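PDB 2QGY: enolase from the environmental genome shotgun sequencing of the Sargasso Sea, which is of unknown function but belongs to the enolase superfamily and binds magnesium, and so probably acts on a carboxylate substrate by proton abstraction. Local coordinates for residues S255-F260 with S277-L282; F54-R59 with G98-S103. All coordinates share one frame; numbering follows the deposited sequence.

Contact 1: residues S255-F260 with S277-L282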
loop_
_atom_site.group_PDB
_atom_site.type_symbol
_atom_site.label_atom_id
_atom_site.label_comp_id
_atom_site.label_asym_id
_atom_site.label_seq_id
_atom_site.Cartn_x
_atom_site.Cartn_y
_atom_site.Cartn_z
ATOM N N SER A 255 0.075 2.266 -7.078
ATOM C CA SER A 255 0.118 0.984 -7.778
ATOM C C SER A 255 -1.291 0.480 -7.959
ATOM O O SER A 255 -2.231 0.986 -7.332
ATOM C CB SER A 255 0.982 -0.076 -7.029
ATOM O OG SER A 255 0.489 -0.288 -5.701
ATOM N N GLY A 256 -1.445 -0.511 -8.822
ATOM C CA GLY A 256 -2.736 -1.122 -9.033
ATOM C C GLY A 256 -3.468 -0.506 -10.210
ATOM O O GLY A 256 -3.353 0.695 -10.493
ATOM N N LEU A 257 -4.276 -1.311 -10.876
ATOM C CA LEU A 257 -4.989 -0.811 -12.055
ATOM C C LEU A 257 -6.060 0.219 -11.717
ATOM O O LEU A 257 -6.274 1.149 -12.469
ATOM C CB LEU A 257 -5.640 -1.960 -12.800
ATOM C CG LEU A 257 -4.710 -2.932 -13.515
ATOM C CD1 LEU A 257 -5.506 -4.141 -13.991
ATOM C CD2 LEU A 257 -4.016 -2.229 -14.687
ATOM N N VAL A 258 -6.739 0.039 -10.580
ATOM C CA VAL A 258 -7.924 0.847 -10.274
ATOM C C VAL A 258 -7.594 2.331 -10.158
ATOM O O VAL A 258 -8.304 3.150 -10.747
ATOM C CB VAL A 258 -8.623 0.348 -8.993
ATOM C CG1 VAL A 258 -9.826 1.246 -8.651
ATOM C CG2 VAL A 258 -9.068 -1.116 -9.182
ATOM N N HIS A 259 -6.523 2.676 -9.431
ATOM C CA HIS A 259 -6.163 4.100 -9.291
ATOM C C HIS A 259 -5.882 4.694 -10.682
ATOM O O HIS A 259 -6.344 5.800 -10.998
ATOM C CB HIS A 259 -4.955 4.266 -8.374
ATOM C CG HIS A 259 -4.422 5.670 -8.327
ATOM N ND1 HIS A 259 -5.092 6.702 -7.708
ATOM C CD2 HIS A 259 -3.338 6.222 -8.912
ATOM C CE1 HIS A 259 -4.395 7.814 -7.842
ATOM N NE2 HIS A 259 -3.331 7.555 -8.584
ATOM N N PHE A 260 -5.124 3.975 -11.506
ATOM C CA PHE A 260 -4.800 4.519 -12.844
ATOM C C PHE A 260 -6.014 4.629 -13.753
ATOM O O PHE A 260 -6.115 5.601 -14.525
ATOM C CB PHE A 260 -3.621 3.788 -13.501
ATOM C CG PHE A 260 -2.294 4.023 -12.779
ATOM C CD1 PHE A 260 -1.514 5.136 -13.074
ATOM C CD2 PHE A 260 -1.913 3.197 -11.721
ATOM C CE1 PHE A 260 -0.324 5.398 -12.381
ATOM C CE2 PHE A 260 -0.728 3.441 -11.018
ATOM C CZ PHE A 260 0.060 4.545 -11.338
ATOM N N SER A 277 9.190 -1.543 -11.149
ATOM C CA SER A 277 9.340 -2.600 -10.166
ATOM C C SER A 277 8.410 -2.349 -8.976
ATOM O O SER A 277 8.542 -2.967 -7.918
ATOM C CB SER A 277 10.778 -2.645 -9.698
ATOM O OG SER A 277 11.564 -3.332 -10.666
ATOM N N GLY A 278 7.452 -1.437 -9.154
ATOM C CA GLY A 278 6.541 -1.125 -8.061
ATOM C C GLY A 278 5.072 -1.219 -8.404
ATOM O O GLY A 278 4.228 -1.198 -7.499
ATOM N N MET A 279 4.725 -1.332 -9.685
ATOM C CA MET A 279 3.308 -1.253 -10.076
ATOM C C MET A 279 2.534 -2.505 -9.636
ATOM O O MET A 279 1.335 -2.435 -9.360
ATOM C CB MET A 279 3.174 -0.985 -11.604
ATOM C CG MET A 279 1.742 -1.148 -12.191
ATOM S SD MET A 279 0.715 0.313 -11.913
ATOM C CE MET A 279 -0.837 -0.226 -12.721
ATOM N N GLY A 280 3.246 -3.629 -9.548
ATOM C CA GLY A 280 2.645 -4.935 -9.214
ATOM C C GLY A 280 3.184 -6.019 -10.128
ATOM O O GLY A 280 3.299 -7.201 -9.729
ATOM N N GLY A 281 3.531 -5.617 -11.357
ATOM C CA GLY A 281 4.102 -6.549 -12.343
ATOM C C GLY A 281 4.023 -5.960 -13.737
ATOM O O GLY A 281 3.531 -4.822 -13.918
ATOM N N LEU A 282 4.464 -6.738 -14.734
ATOM C CA LEU A 282 4.481 -6.264 -16.118
ATOM C C LEU A 282 3.118 -6.320 -16.807
ATOM O O LEU A 282 2.816 -5.464 -17.652
ATOM C CB LEU A 282 5.541 -7.011 -16.927
ATOM C CG LEU A 282 6.938 -6.833 -16.318
ATOM C CD1 LEU A 282 7.924 -7.328 -17.362
ATOM C CD2 LEU A 282 7.232 -5.341 -15.973
#
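S255 meets the 277-282 loop through its CB, which rests on two backbone oxygens, 3.3 Å from M279 O and slightly farther from G278 O. Its hydroxyl is occupied elsewhere, hydrogen-bonded to S102. At G256, the N-cap of helix 257-265, the amide gives M279 O a weak hydrogen bond (G256 N to M279 O 3.4 Å, N-H...O angle 146°). The rest of the contact belongs to the M279 side chain, which bends at chi2 (81°) and carries its methyl group to the start of the helix: M279 CE lies 3.5 Å from G256 O and 4.2 Å from L257 CD2. One turn on, F260 has its CB directed toward the loop, and F260 CE2 lies 3.6 Å from M279 SD. This is a Met-aromatic contact of oblique geometry, the sulfur 45° off the ring normal, with the two side chains running past each other in opposite directions. Beyond the pair, helix 282-294 of the barrel packs on L257, F260 and M279, while F272 of strand 271-272 makes an edge-to-face contact with F260. Helix 99-120 approaches S255 through L99, so barrel and N-terminal domain meet here.

Contact 2: residues F54-R59 with G98-S103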
loop_
_atom_site.group_PDB
_atom_site.type_symbol
_atom_site.label_atom_id
_atom_site.label_comp_id
_atom_site.label_asym_id
_atom_site.label_seq_id
_atom_site.Cartn_x
_atom_site.Cartn_y
_atom_site.Cartn_z
ATOM N N PHE A 54 10.853 -2.638 -6.193
ATOM C CA PHE A 54 11.088 -1.248 -5.853
ATOM C C PHE A 54 11.266 -1.144 -4.333
ATOM O O PHE A 54 10.357 -1.437 -3.577
ATOM C CB PHE A 54 9.970 -0.348 -6.369
ATOM C CG PHE A 54 10.105 1.042 -5.881
ATOM C CD1 PHE A 54 11.057 1.871 -6.435
ATOM C CD2 PHE A 54 9.351 1.482 -4.819
ATOM C CE1 PHE A 54 11.223 3.169 -5.983
ATOM C CE2 PHE A 54 9.511 2.807 -4.324
ATOM C CZ PHE A 54 10.457 3.628 -4.908
ATOM N N SER A 55 12.444 -0.740 -3.886
ATOM C CA SER A 55 12.736 -0.782 -2.441
ATOM C C SER A 55 12.389 0.522 -1.751
ATOM O O SER A 55 12.459 1.589 -2.357
ATOM C CB SER A 55 14.207 -1.135 -2.175
ATOM O OG SER A 55 15.013 -0.078 -2.606
ATOM N N ILE A 56 12.009 0.431 -0.475
ATOM C CA ILE A 56 11.467 1.581 0.264
ATOM C C ILE A 56 12.162 1.566 1.605
ATOM O O ILE A 56 12.293 0.506 2.215
ATOM C CB ILE A 56 9.931 1.523 0.435
ATOM C CG1 ILE A 56 9.236 1.217 -0.899
ATOM C CG2 ILE A 56 9.420 2.880 0.965
ATOM C CD1 ILE A 56 7.710 0.884 -0.788
ATOM N N ASN A 57 12.664 2.731 2.012
ATOM C CA ASN A 57 13.478 2.851 3.234
ATOM C C ASN A 57 12.748 2.252 4.437
ATOM O O ASN A 57 11.564 2.516 4.638
ATOM C CB ASN A 57 13.846 4.331 3.465
ATOM C CG ASN A 57 15.007 4.531 4.446
ATOM O OD1 ASN A 57 15.191 5.646 4.957
ATOM N ND2 ASN A 57 15.771 3.479 4.729
ATOM N N PHE A 58 13.454 1.435 5.224
ATOM C CA PHE A 58 12.904 0.723 6.431
ATOM C C PHE A 58 11.958 -0.454 6.150
ATOM O O PHE A 58 11.457 -1.103 7.092
ATOM C CB PHE A 58 12.297 1.694 7.477
ATOM C CG PHE A 58 13.312 2.647 8.051
ATOM C CD1 PHE A 58 14.202 2.229 9.053
ATOM C CD2 PHE A 58 13.419 3.929 7.552
ATOM C CE1 PHE A 58 15.169 3.111 9.559
ATOM C CE2 PHE A 58 14.375 4.807 8.039
ATOM C CZ PHE A 58 15.244 4.405 9.051
ATOM N N ARG A 59 11.702 -0.716 4.871
ATOM C CA ARG A 59 10.754 -1.752 4.470
ATOM C C ARG A 59 11.425 -2.819 3.616
ATOM O O ARG A 59 10.776 -3.801 3.198
ATOM C CB ARG A 59 9.558 -1.100 3.744
ATOM C CG ARG A 59 8.827 -0.173 4.708
ATOM C CD ARG A 59 8.509 1.210 4.081
ATOM N NE ARG A 59 7.267 1.089 3.342
ATOM C CZ ARG A 59 6.500 2.124 3.021
ATOM N NH1 ARG A 59 5.368 1.909 2.379
ATOM N NH2 ARG A 59 6.887 3.356 3.350
ATOM N N GLY A 98 -0.992 -1.848 -1.878
ATOM C CA GLY A 98 0.004 -1.025 -1.190
ATOM C C GLY A 98 1.332 -1.234 -1.866
ATOM O O GLY A 98 1.547 -2.271 -2.500
ATOM N N LEU A 99 2.233 -0.267 -1.722
ATOM C CA LEU A 99 3.489 -0.267 -2.474
ATOM C C LEU A 99 4.389 -1.436 -2.131
ATOM O O LEU A 99 4.964 -2.042 -3.034
ATOM C CB LEU A 99 4.250 1.040 -2.254
ATOM C CG LEU A 99 3.781 2.271 -3.013
ATOM C CD1 LEU A 99 4.899 3.308 -2.973
ATOM C CD2 LEU A 99 3.408 1.947 -4.508
ATOM N N ASP A 100 4.521 -1.745 -0.830
ATOM C CA ASP A 100 5.376 -2.835 -0.375
ATOM C C ASP A 100 4.939 -4.157 -1.019
ATOM O O ASP A 100 5.765 -4.884 -1.582
ATOM C CB ASP A 100 5.368 -2.924 1.161
ATOM C CG ASP A 100 5.683 -1.581 1.815
ATOM O OD1 ASP A 100 6.830 -1.442 2.302
ATOM O OD2 ASP A 100 4.805 -0.651 1.821
ATOM N N PHE A 101 3.635 -4.454 -0.994
ATOM C CA PHE A 101 3.176 -5.717 -1.552
ATOM C C PHE A 101 3.383 -5.733 -3.076
ATOM O O PHE A 101 3.833 -6.738 -3.641
ATOM C CB PHE A 101 1.704 -5.954 -1.189
ATOM C CG PHE A 101 1.141 -7.218 -1.743
ATOM C CD1 PHE A 101 1.470 -8.467 -1.164
ATOM C CD2 PHE A 101 0.262 -7.188 -2.809
ATOM C CE1 PHE A 101 0.938 -9.645 -1.681
ATOM C CE2 PHE A 101 -0.275 -8.369 -3.306
ATOM C CZ PHE A 101 0.067 -9.591 -2.734
ATOM N N SER A 102 3.040 -4.625 -3.719
ATOM C CA SER A 102 3.146 -4.472 -5.169
ATOM C C SER A 102 4.609 -4.567 -5.594
ATOM O O SER A 102 4.894 -5.078 -6.694
ATOM C CB SER A 102 2.532 -3.113 -5.632
ATOM O OG SER A 102 1.118 -3.094 -5.417
ATOM N N SER A 103 5.529 -4.073 -4.751
ATOM C CA SER A 103 6.977 -4.250 -5.040
ATOM C C SER A 103 7.371 -5.733 -4.982
ATOM O O SER A 103 8.135 -6.220 -5.829
ATOM C CB SER A 103 7.861 -3.487 -4.067
ATOM O OG SER A 103 7.741 -2.100 -4.299
#
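D100 takes the guanidinium of R59 side-on, and this two-pronged salt bridge dominates the contact. R59 NE reaches D100 OD1 at 2.8 Å and R59 NH1 reaches D100 OD2 at 2.7 Å, the second bond nearly straight at 173°. Each oxygen offers its syn lone pair, and the guanidinium and carboxylate planes lie only 17° apart. The arginine gets there by folding: bends at chi2 and chi3 (85°) curl the chain round D100 OD1, which sits 3.1 Å from R59 CB. I56 completes the setting. Its CG2 lies over one face of the guanidinium, toward the rim, while its CD1 reaches across to L99, with I56 CD1 3.8 Å from L99 CB.

S103 and F54 make the second centre. S103 turns its hydroxyl toward the loop, and S103 OG lies 2.8 Å from F54 O, close enough for a hydrogen bond. S103 OG also lies at the edge of the F54 ring, near its plane, 3.5 Å from F54 CB.

The loop after strand 48-53 is thereby fixed along the first turn of helix 99-120 in the N-terminal domain. R59 also works across the dimer interface: its NH2 donates to H96 O of the second subunit, and it makes a cation-pi contact with F101 of that subunit. Both charges of the ion pair are buried, and the carboxylate lies near the N-terminal end of its helix, which would probably help to stabilise its negative charge. With NE and NH1 both gripped by D100, the guanidinium is held against rotation, which keeps NH2 directed at H96 O of the second subunit.

In the fold
From the N terminus, contact 2 comes first: the loop 54-59, just after strand 48-53 of the antiparallel sheet, is closed onto helix 99-120 across helices 60-74 and 82-93. Contact 1 opens only later, in the barrel domain, where it closes the short excursion through helix 257-265 and strand 271-272. The two are therefore in series, neither nested nor crossed, yet their centres lie about 12 Å apart. Two probable hydrogen bonds join them, S255 OG to S102 OG at 2.9 Å and F54 N to S277 O at 2.9 Å. Together they tie the N-terminal domain to the barrel, and both also touch the second subunit.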